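Local coordinates for protein putative TetR-family transcriptional regulator (Syntrophomonas wolfei subsp. wolfei, PDB 3LWJ) that probably binds operator DNA as a dimeric regulator of transcription of the TetR family, through a helix-turn-helix domain, at residues E12-I17 against Y50-D55; N62-F67 against Q122-F127; T92-M97 against M185-H190. One frame throughout, in Å; residues are numbered along the deposited sequence.

Contact 1 of 3, residues E12-I17 against Y50-D55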
loop_
_atom_site.group_PDB
_atom_site.type_symbol
_atom_site.label_atom_id
_atom_site.label_comp_id
_atom_site.label_asym_id
_atom_site.label_seq_id
_atom_site.Cartn_x
_atom_site.Cartn_y
_atom_site.Cartn_z
ATOM N N GLU A 12 3.366 28.382 -17.524
ATOM C CA GLU A 12 4.358 28.855 -16.537
ATOM C C GLU A 12 3.761 29.078 -15.157
ATOM O O GLU A 12 4.264 28.561 -14.162
ATOM C CB GLU A 12 4.981 30.179 -16.986
ATOM C CG GLU A 12 6.268 30.026 -17.769
ATOM C CD GLU A 12 6.408 31.043 -18.888
ATOM O OE1 GLU A 12 5.580 31.976 -18.979
ATOM O OE2 GLU A 12 7.346 30.900 -19.699
ATOM N N ARG A 13 2.699 29.879 -15.117
ATOM C CA ARG A 13 2.000 30.187 -13.874
ATOM C C ARG A 13 1.380 28.989 -13.182
ATOM O O ARG A 13 1.523 28.863 -11.967
ATOM C CB ARG A 13 0.875 31.148 -14.135
ATOM C CG ARG A 13 1.315 32.520 -14.369
ATOM C CD ARG A 13 0.080 33.301 -14.598
ATOM N NE ARG A 13 0.335 34.705 -14.785
ATOM C CZ ARG A 13 -0.626 35.594 -14.974
ATOM N NH1 ARG A 13 -1.905 35.235 -14.998
ATOM N NH2 ARG A 13 -0.297 36.848 -15.137
ATOM N N ARG A 14 0.637 28.168 -13.939
ATOM C CA ARG A 14 0.098 26.904 -13.419
ATOM C C ARG A 14 1.239 26.113 -12.782
ATOM O O ARG A 14 1.131 25.644 -11.646
ATOM C CB ARG A 14 -0.570 26.081 -14.537
ATOM C CG ARG A 14 -1.329 24.818 -14.072
ATOM C CD ARG A 14 -1.688 23.927 -15.262
ATOM N NE ARG A 14 -2.141 22.581 -14.900
ATOM C CZ ARG A 14 -1.388 21.473 -14.866
ATOM N NH1 ARG A 14 -0.099 21.466 -15.157
ATOM N NH2 ARG A 14 -1.951 20.326 -14.536
ATOM N N GLN A 15 2.340 25.995 -13.516
ATOM C CA GLN A 15 3.530 25.304 -13.021
ATOM C C GLN A 15 4.155 25.945 -11.779
ATOM O O GLN A 15 4.635 25.238 -10.883
ATOM C CB GLN A 15 4.621 25.220 -14.104
ATOM C CG GLN A 15 5.755 24.248 -13.727
ATOM C CD GLN A 15 5.224 22.872 -13.465
ATOM O OE1 GLN A 15 4.483 22.337 -14.285
ATOM N NE2 GLN A 15 5.550 22.300 -12.301
ATOM N N LYS A 16 4.217 27.270 -11.737
ATOM C CA LYS A 16 4.805 27.898 -10.569
ATOM C C LYS A 16 3.980 27.536 -9.340
ATOM O O LYS A 16 4.547 27.244 -8.293
ATOM C CB LYS A 16 4.898 29.421 -10.703
ATOM C CG LYS A 16 5.904 30.007 -9.705
ATOM C CD LYS A 16 5.879 31.519 -9.628
ATOM C CE LYS A 16 6.936 32.010 -8.635
ATOM N NZ LYS A 16 6.668 33.391 -8.152
ATOM N N ILE A 17 2.650 27.569 -9.460
ATOM C CA ILE A 17 1.772 27.314 -8.293
ATOM C C ILE A 17 1.956 25.852 -7.810
ATOM O O ILE A 17 2.055 25.603 -6.610
ATOM C CB ILE A 17 0.274 27.648 -8.564
ATOM C CG1 ILE A 17 0.077 29.125 -8.938
ATOM C CG2 ILE A 17 -0.576 27.369 -7.339
ATOM C CD1 ILE A 17 -1.253 29.401 -9.667
ATOM N N TYR A 50 -7.167 31.737 -8.449
ATOM C CA TYR A 50 -8.506 31.155 -8.604
ATOM C C TYR A 50 -8.965 30.918 -10.060
ATOM O O TYR A 50 -9.966 30.219 -10.289
ATOM C CB TYR A 50 -9.542 31.999 -7.862
ATOM C CG TYR A 50 -9.517 31.820 -6.361
ATOM C CD1 TYR A 50 -9.899 30.612 -5.778
ATOM C CD2 TYR A 50 -9.147 32.871 -5.522
ATOM C CE1 TYR A 50 -9.889 30.452 -4.404
ATOM C CE2 TYR A 50 -9.141 32.719 -4.147
ATOM C CZ TYR A 50 -9.511 31.512 -3.596
ATOM O OH TYR A 50 -9.503 31.366 -2.233
ATOM N N ASN A 51 -8.243 31.486 -11.029
ATOM C CA ASN A 51 -8.442 31.131 -12.433
ATOM C C ASN A 51 -8.016 29.693 -12.680
ATOM O O ASN A 51 -8.510 29.072 -13.613
ATOM C CB ASN A 51 -7.674 32.076 -13.383
ATOM C CG ASN A 51 -8.279 33.477 -13.450
ATOM O OD1 ASN A 51 -9.466 33.675 -13.180
ATOM N ND2 ASN A 51 -7.460 34.454 -13.834
ATOM N N TYR A 52 -7.114 29.178 -11.834
ATOM C CA TYR A 52 -6.574 27.804 -11.944
ATOM C C TYR A 52 -7.129 26.804 -10.895
ATOM O O TYR A 52 -7.453 25.653 -11.235
ATOM C CB TYR A 52 -5.029 27.821 -11.840
ATOM C CG TYR A 52 -4.335 28.743 -12.827
ATOM C CD1 TYR A 52 -3.971 28.301 -14.105
ATOM C CD2 TYR A 52 -4.042 30.060 -12.476
ATOM C CE1 TYR A 52 -3.342 29.156 -15.005
ATOM C CE2 TYR A 52 -3.422 30.921 -13.362
ATOM C CZ TYR A 52 -3.075 30.468 -14.622
ATOM O OH TYR A 52 -2.450 31.338 -15.474
ATOM N N PHE A 53 -7.208 27.240 -9.629
ATOM C CA PHE A 53 -7.531 26.343 -8.503
ATOM C C PHE A 53 -8.485 26.979 -7.489
ATOM O O PHE A 53 -8.395 28.181 -7.184
ATOM C CB PHE A 53 -6.254 25.898 -7.766
ATOM C CG PHE A 53 -5.156 25.408 -8.682
ATOM C CD1 PHE A 53 -5.302 24.218 -9.384
ATOM C CD2 PHE A 53 -3.978 26.136 -8.835
ATOM C CE1 PHE A 53 -4.284 23.768 -10.219
ATOM C CE2 PHE A 53 -2.962 25.698 -9.680
ATOM C CZ PHE A 53 -3.110 24.506 -10.370
ATOM N N VAL A 54 -9.373 26.144 -6.948
ATOM C CA VAL A 54 -10.358 26.611 -5.974
ATOM C C VAL A 54 -9.865 26.350 -4.534
ATOM O O VAL A 54 -10.218 27.095 -3.607
ATOM C CB VAL A 54 -11.773 25.992 -6.216
ATOM C CG1 VAL A 54 -12.844 26.858 -5.567
ATOM C CG2 VAL A 54 -12.075 25.853 -7.713
ATOM N N ASP A 55 -9.015 25.332 -4.352
ATOM C CA ASP A 55 -8.455 24.951 -3.032
ATOM C C ASP A 55 -7.221 23.992 -3.141
ATOM O O ASP A 55 -6.731 23.768 -4.246
ATOM C CB ASP A 55 -9.567 24.377 -2.116
ATOM C CG ASP A 55 -10.026 22.993 -2.501
ATOM O OD1 ASP A 55 -9.355 22.292 -3.287
ATOM O OD2 ASP A 55 -11.076 22.570 -1.956
#

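Contact 2 of 3, residues N62-F67 against Q122-F127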
loop_
_atom_site.group_PDB
_atom_site.type_symbol
_atom_site.label_atom_id
_atom_site.label_comp_id
_atom_site.label_asym_id
_atom_site.label_seq_id
_atom_site.Cartn_x
_atom_site.Cartn_y
_atom_site.Cartn_z
ATOM N N ASN A 62 -4.387 18.101 -9.709
ATOM C CA ASN A 62 -3.612 18.568 -10.851
ATOM C C ASN A 62 -2.166 18.008 -10.830
ATOM O O ASN A 62 -1.645 17.607 -11.862
ATOM C CB ASN A 62 -3.657 20.101 -10.953
ATOM C CG ASN A 62 -4.961 20.627 -11.612
ATOM O OD1 ASN A 62 -4.951 21.020 -12.767
ATOM N ND2 ASN A 62 -6.077 20.619 -10.871
ATOM N N LEU A 63 -1.532 17.973 -9.664
ATOM C CA LEU A 63 -0.215 17.330 -9.508
ATOM C C LEU A 63 -0.278 15.853 -9.918
ATOM O O LEU A 63 0.580 15.375 -10.626
ATOM C CB LEU A 63 0.270 17.435 -8.057
ATOM C CG LEU A 63 0.752 18.809 -7.597
ATOM C CD1 LEU A 63 0.821 18.872 -6.083
ATOM C CD2 LEU A 63 2.092 19.150 -8.222
ATOM N N LEU A 64 -1.323 15.144 -9.496
ATOM C CA LEU A 64 -1.428 13.722 -9.785
ATOM C C LEU A 64 -1.871 13.406 -11.225
ATOM O O LEU A 64 -1.479 12.367 -11.790
ATOM C CB LEU A 64 -2.363 13.037 -8.798
ATOM C CG LEU A 64 -1.951 13.030 -7.319
ATOM C CD1 LEU A 64 -3.140 12.616 -6.416
ATOM C CD2 LEU A 64 -0.758 12.116 -7.091
ATOM N N GLU A 65 -2.675 14.271 -11.812
ATOM C CA GLU A 65 -3.016 14.167 -13.240
ATOM C C GLU A 65 -1.780 14.232 -14.140
ATOM O O GLU A 65 -1.636 13.449 -15.070
ATOM C CB GLU A 65 -3.929 15.316 -13.671
ATOM C CG GLU A 65 -5.387 15.088 -13.349
ATOM C CD GLU A 65 -6.249 16.361 -13.464
ATOM O OE1 GLU A 65 -5.754 17.414 -13.962
ATOM O OE2 GLU A 65 -7.428 16.293 -13.042
ATOM N N ASP A 66 -0.925 15.207 -13.875
ATOM C CA ASP A 66 0.327 15.363 -14.599
ATOM C C ASP A 66 1.186 14.122 -14.406
ATOM O O ASP A 66 1.815 13.659 -15.333
ATOM C CB ASP A 66 1.066 16.574 -14.067
ATOM C CG ASP A 66 0.420 17.904 -14.522
ATOM O OD1 ASP A 66 -0.625 17.853 -15.198
ATOM O OD2 ASP A 66 0.941 18.994 -14.196
ATOM N N PHE A 67 1.183 13.591 -13.187
ATOM C CA PHE A 67 1.986 12.421 -12.815
ATOM C C PHE A 67 1.520 11.183 -13.584
ATOM O O PHE A 67 2.320 10.491 -14.206
ATOM C CB PHE A 67 1.841 12.226 -11.308
ATOM C CG PHE A 67 2.930 11.416 -10.614
ATOM C CD1 PHE A 67 4.198 11.197 -11.166
ATOM C CD2 PHE A 67 2.670 10.931 -9.334
ATOM C CE1 PHE A 67 5.163 10.489 -10.457
ATOM C CE2 PHE A 67 3.629 10.227 -8.620
ATOM C CZ PHE A 67 4.889 10.011 -9.185
ATOM N N GLN A 122 -10.222 10.530 -2.124
ATOM C CA GLN A 122 -10.936 10.702 -3.402
ATOM C C GLN A 122 -9.930 11.126 -4.493
ATOM O O GLN A 122 -9.995 10.659 -5.604
ATOM C CB GLN A 122 -12.096 11.736 -3.290
ATOM C CG GLN A 122 -13.390 11.257 -2.534
ATOM C CD GLN A 122 -14.415 12.385 -2.191
ATOM O OE1 GLN A 122 -15.489 12.107 -1.641
ATOM N NE2 GLN A 122 -14.087 13.640 -2.527
ATOM N N CYS A 123 -9.017 12.052 -4.172
ATOM C CA CYS A 123 -8.018 12.484 -5.169
ATOM C C CYS A 123 -7.088 11.328 -5.542
ATOM O O CYS A 123 -6.788 11.101 -6.707
ATOM C CB CYS A 123 -7.143 13.608 -4.645
ATOM S SG CYS A 123 -7.999 15.133 -4.232
ATOM N N LEU A 124 -6.596 10.595 -4.549
ATOM C CA LEU A 124 -5.683 9.499 -4.853
ATOM C C LEU A 124 -6.437 8.447 -5.649
ATOM O O LEU A 124 -5.839 7.792 -6.467
ATOM C CB LEU A 124 -5.025 8.920 -3.600
ATOM C CG LEU A 124 -3.672 9.575 -3.242
ATOM C CD1 LEU A 124 -3.805 11.090 -2.895
ATOM C CD2 LEU A 124 -3.012 8.835 -2.103
ATOM N N LYS A 125 -7.760 8.332 -5.428
ATOM C CA LYS A 125 -8.567 7.297 -6.102
ATOM C C LYS A 125 -8.652 7.562 -7.591
ATOM O O LYS A 125 -8.567 6.645 -8.388
ATOM C CB LYS A 125 -9.976 7.132 -5.492
ATOM C CG LYS A 125 -10.705 5.870 -6.021
ATOM C CD LYS A 125 -12.117 5.666 -5.395
ATOM C CE LYS A 125 -12.841 4.512 -6.043
ATOM N NZ LYS A 125 -13.146 4.767 -7.496
ATOM N N GLN A 126 -8.746 8.830 -7.963
ATOM C CA GLN A 126 -8.789 9.175 -9.375
ATOM C C GLN A 126 -7.462 8.871 -10.073
ATOM O O GLN A 126 -7.438 8.341 -11.173
ATOM C CB GLN A 126 -9.223 10.643 -9.548
ATOM C CG GLN A 126 -10.612 10.852 -8.996
ATOM C CD GLN A 126 -11.144 12.263 -9.154
ATOM O OE1 GLN A 126 -10.794 12.973 -10.107
ATOM N NE2 GLN A 126 -12.017 12.676 -8.216
ATOM N N PHE A 127 -6.366 9.208 -9.413
ATOM C CA PHE A 127 -5.021 8.895 -9.884
ATOM C C PHE A 127 -4.835 7.355 -10.029
ATOM O O PHE A 127 -4.553 6.836 -11.110
ATOM C CB PHE A 127 -4.024 9.523 -8.906
ATOM C CG PHE A 127 -2.618 9.098 -9.118
ATOM C CD1 PHE A 127 -1.918 9.541 -10.223
ATOM C CD2 PHE A 127 -1.991 8.263 -8.214
ATOM C CE1 PHE A 127 -0.624 9.154 -10.445
ATOM C CE2 PHE A 127 -0.676 7.862 -8.434
ATOM C CZ PHE A 127 0.009 8.320 -9.547
#

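Contact 3 of 3, residues T92-M97 against M185-H190. With EDO (1,2-ethanediol), chain B.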
loop_
_atom_site.group_PDB
_atom_site.type_symbol
_atom_site.label_atom_id
_atom_site.label_comp_id
_atom_site.label_asym_id
_atom_site.label_seq_id
_atom_site.Cartn_x
_atom_site.Cartn_y
_atom_site.Cartn_z
ATOM N N THR A 92 8.383 -1.987 -18.485
ATOM C CA THR A 92 7.466 -0.901 -18.132
ATOM C C THR A 92 7.456 -0.649 -16.598
ATOM O O THR A 92 7.221 0.461 -16.164
ATOM C CB THR A 92 6.032 -1.085 -18.645
ATOM O OG1 THR A 92 5.526 -2.406 -18.329
ATOM C CG2 THR A 92 5.978 -0.849 -20.175
ATOM N N LYS A 93 7.747 -1.679 -15.813
ATOM C CA LYS A 93 7.750 -1.516 -14.350
ATOM C C LYS A 93 8.980 -0.695 -13.969
ATOM O O LYS A 93 8.880 0.267 -13.231
ATOM C CB LYS A 93 7.713 -2.872 -13.660
ATOM C CG LYS A 93 6.587 -3.790 -14.091
ATOM C CD LYS A 93 5.227 -3.148 -14.019
ATOM C CE LYS A 93 4.212 -4.022 -14.703
ATOM N NZ LYS A 93 4.259 -3.945 -16.201
ATOM N N ARG A 94 10.129 -1.001 -14.566
ATOM C CA ARG A 94 11.287 -0.143 -14.367
ATOM C C ARG A 94 11.020 1.314 -14.788
ATOM O O ARG A 94 11.289 2.245 -14.017
ATOM C CB ARG A 94 12.525 -0.698 -15.055
ATOM C CG ARG A 94 13.636 0.297 -15.109
ATOM C CD ARG A 94 15.043 -0.310 -15.186
ATOM N NE ARG A 94 15.158 -1.532 -15.972
ATOM C CZ ARG A 94 15.913 -2.571 -15.628
ATOM N NH1 ARG A 94 16.606 -2.534 -14.493
ATOM N NH2 ARG A 94 15.982 -3.649 -16.422
ATOM N N LEU A 95 10.487 1.517 -15.995
ATOM C CA LEU A 95 10.084 2.864 -16.411
ATOM C C LEU A 95 9.229 3.553 -15.392
ATOM O O LEU A 95 9.467 4.723 -15.102
ATOM C CB LEU A 95 9.278 2.882 -17.722
ATOM C CG LEU A 95 10.056 2.885 -19.002
ATOM C CD1 LEU A 95 9.081 2.923 -20.178
ATOM C CD2 LEU A 95 11.063 4.047 -19.026
ATOM N N THR A 96 8.198 2.865 -14.882
ATOM C CA THR A 96 7.292 3.500 -13.945
ATOM C C THR A 96 8.068 3.897 -12.710
ATOM O O THR A 96 7.909 5.006 -12.208
ATOM C CB THR A 96 6.125 2.579 -13.519
ATOM O OG1 THR A 96 5.373 2.194 -14.668
ATOM C CG2 THR A 96 5.244 3.285 -12.515
HETATM N N MSE A 97 8.906 2.988 -12.226
HETATM C CA MSE A 97 9.659 3.235 -10.980
HETATM C C MSE A 97 10.594 4.455 -11.216
HETATM O O MSE A 97 10.819 5.279 -10.304
HETATM C CB MSE A 97 10.466 1.990 -10.496
HETATM C CG MSE A 97 9.711 0.765 -9.700
HETATM SE SE MSE A 97 7.947 1.301 -9.063
HETATM C CE MSE A 97 8.369 1.703 -7.204
HETATM N N MSE A 185 13.412 -5.278 -6.524
HETATM C CA MSE A 185 12.287 -6.000 -5.929
HETATM C C MSE A 185 11.123 -6.051 -6.889
HETATM O O MSE A 185 10.505 -7.101 -7.087
HETATM C CB MSE A 185 11.836 -5.285 -4.650
HETATM C CG MSE A 185 10.575 -5.872 -3.981
HETATM SE SE MSE A 185 10.087 -4.798 -2.470
HETATM C CE MSE A 185 11.603 -5.259 -1.388
ATOM N N VAL A 186 10.779 -4.885 -7.427
ATOM C CA VAL A 186 9.636 -4.774 -8.268
ATOM C C VAL A 186 9.831 -5.621 -9.526
ATOM O O VAL A 186 8.933 -6.341 -9.928
ATOM C CB VAL A 186 9.324 -3.313 -8.574
ATOM C CG1 VAL A 186 8.341 -3.216 -9.668
ATOM C CG2 VAL A 186 8.791 -2.542 -7.297
ATOM N N LEU A 187 11.002 -5.573 -10.133
ATOM C CA LEU A 187 11.258 -6.365 -11.356
ATOM C C LEU A 187 11.283 -7.848 -11.069
ATOM O O LEU A 187 10.793 -8.651 -11.846
ATOM C CB LEU A 187 12.592 -5.969 -12.003
ATOM C CG LEU A 187 12.743 -4.503 -12.386
ATOM C CD1 LEU A 187 14.190 -4.251 -12.950
ATOM C CD2 LEU A 187 11.650 -4.081 -13.320
ATOM N N SER A 188 11.850 -8.214 -9.938
ATOM C CA SER A 188 11.900 -9.623 -9.565
ATOM C C SER A 188 10.509 -10.158 -9.382
ATOM O O SER A 188 10.205 -11.218 -9.886
ATOM C CB SER A 188 12.685 -9.839 -8.275
ATOM O OG SER A 188 12.745 -11.235 -7.979
ATOM N N PHE A 189 9.649 -9.427 -8.649
ATOM C CA PHE A 189 8.280 -9.897 -8.482
ATOM C C PHE A 189 7.533 -10.100 -9.825
ATOM O O PHE A 189 6.786 -11.114 -10.022
ATOM C CB PHE A 189 7.469 -8.920 -7.612
ATOM C CG PHE A 189 5.990 -9.042 -7.834
ATOM C CD1 PHE A 189 5.308 -10.129 -7.329
ATOM C CD2 PHE A 189 5.297 -8.129 -8.616
ATOM C CE1 PHE A 189 3.956 -10.281 -7.570
ATOM C CE2 PHE A 189 3.923 -8.254 -8.816
ATOM C CZ PHE A 189 3.260 -9.324 -8.311
ATOM N N HIS A 190 7.659 -9.136 -10.737
ATOM C CA HIS A 190 6.955 -9.245 -12.041
ATOM C C HIS A 190 7.475 -10.403 -12.888
ATOM O O HIS A 190 6.693 -11.082 -13.576
ATOM C CB HIS A 190 6.989 -7.932 -12.812
ATOM C CG HIS A 190 6.120 -6.883 -12.207
ATOM N ND1 HIS A 190 6.581 -5.998 -11.256
ATOM C CD2 HIS A 190 4.813 -6.602 -12.379
ATOM C CE1 HIS A 190 5.596 -5.203 -10.887
ATOM N NE2 HIS A 190 4.512 -5.548 -11.549
HETATM C C1 EDO B . 0.396 -2.422 -17.674
HETATM O O1 EDO B . 1.238 -1.508 -18.426
HETATM C C2 EDO B . 1.032 -3.536 -16.837
HETATM O O2 EDO B . 1.769 -4.523 -17.582
#

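Contact 1 of 3, residues E12-I17 against Y50-D55
I17 meets both aromatic side chains of the 50-55 segment, and I17 and F53 are the buried members of this apolar contact. Its CG2 lies 3.7 Å from F53 CE2, while the end of its longer branch, CD1, sits 4.0 Å from Y52 CD2. Both approaches are oblique to the rings. The isoleucine can serve two rings because CG2 is anti to the backbone N and CG1 is anti to the carbonyl carbon (chi1 -60°), which puts CG2 on F53 and lets CD1 reach Y52 while still touching the rim of F53.

The second group of contacts uses the aliphatic parts of two arginines. R13 and Y52 cross at about a right angle, with R13 CD 3.3 Å from Y52 OH; the hydroxyl oxygen lies at the edge of the guanidinium, near its plane, although the two flat groups are turned 75° apart. R14 lays its CB 4.1 Å from Y52 CD1 and its CG 4.1 Å from F53 CZ. Its extended chain then carries the guanidinium past the rings to a salt bridge with D66.

Y52 and F53 lie at the C-terminal end of the predicted helix-turn-helix motif, and helix 10-28 packs against it. Helix 35-42 touches I17 through I38 and S42, while helix 56-79 borders F53 through D58, I59 and N62.

Contact 2 of 3, residues N62-F67 against Q122-F127
L64 has the largest buried area here and works with F127, which is nearly as well covered. Their side chains cross at about a right angle, and the leucine's two methyl groups have separate tasks. CD2 stands over one face of the F127 ring, 4.1 Å from the centroid and only 11° off the ring normal, which is CH-pi geometry. CD1 points to the preceding turn of the same helix, 118-144, where it meets L124 CD1 at 3.9 Å. Closer to the backbone, L64 CB packs against F127 CD1 at 3.8 Å, so the ring is touched from the leucine's root as well as from its tip.

F67, one turn further along, supplies the third side chain. Its ring is almost parallel to that of F127, with planes 8° apart, but the centroids are 5.6 Å apart and the rings barely overlap. They touch at one end, F67 CD2 to F127 CZ at 3.7 Å. With CG anti to the backbone N, F127 swings its ring under L64 and turns its far end to F67. Y110 completes its aromatic surroundings with an edge-to-face ring contact.

The two short axes run nearly parallel, 14° apart and 9.5 Å at closest approach. All five touching residues are buried. This is apolar helix-helix packing of an all-helical subunit; as in other TetR-family proteins, helix 56-79 probably links the DNA-binding part to the regulatory body, here helix 118-144.

Contact 3 of 3, residues T92-M97 against M185-H190
K93 and H190 meet by CH-pi packing: CG of the lysine sits 3.5 Å from the imidazole centroid, 4° off the ring normal and thus over its centre. The lysine chain, bent at chi2, keeps its later carbons near the same ring, with CE 3.5 Å from H190 NE2. F189 CD2 covers the opposite face, so the imidazole is sandwiched.

Apolar contacts extend the interface along both helices. V186 CG1 rests 4.1 Å from K93 CB. V186 and M97, a selenomethionine, reach toward each other, V186 CG2 meeting M97 CG at 4.2 Å. L187 CD1 lies over one face of the R94 guanidinium, toward its rim, at 3.3 Å from NH1. The polar end of R94 is held by a salt bridge to E91.

Hydrogen bonds within the segments and to near neighbours hold the polar groups. H190 ND1 donates to V186 O at 2.7 Å with an N-H...O angle of 160°; the acceptor lies near the ring plane, whereas the donor is above the carbonyl plane. H190 N reaches that oxygen from its opposite face. K93 NZ bonds to T92 OG1 and to F89 O in the preceding turn of helix 85-102, and weakly to a 1,2-ethanediol that probably came from the crystallisation liquor.

The antiparallel segments (156°) thus join by van der Waals and CH-pi contact, with carbons laid on the flat faces of the guanidinium and imidazole. Donation by ND1 sets the rotation of the imidazole, while buried NE2 has no modelled partner. The ammonium, 4.9 Å from NE2, would probably disfavour a second proton there.

The three contacts mark a path from the N-terminal DNA-binding region into the helical body. Contact 1 closes along the chain before contact 2 opens; contacts 2 and 3 interleave, their segments alternating. Centres of contacts 1 and 2 are 16 Å apart, and the R14-D66 salt bridge joins them directly, aided by F53 packing on N62. Contact 3 is centred 21 Å from contact 2, their nearest atoms about 6 Å apart. It is 33 Å from contact 1, on the opposite side of the chain's centre. Helix 56-79 follows helix 46-52 and precedes helix 85-102, a continuity consistent with mechanical coupling between the regulatory body and the DNA-binding region in TetR-family proteins.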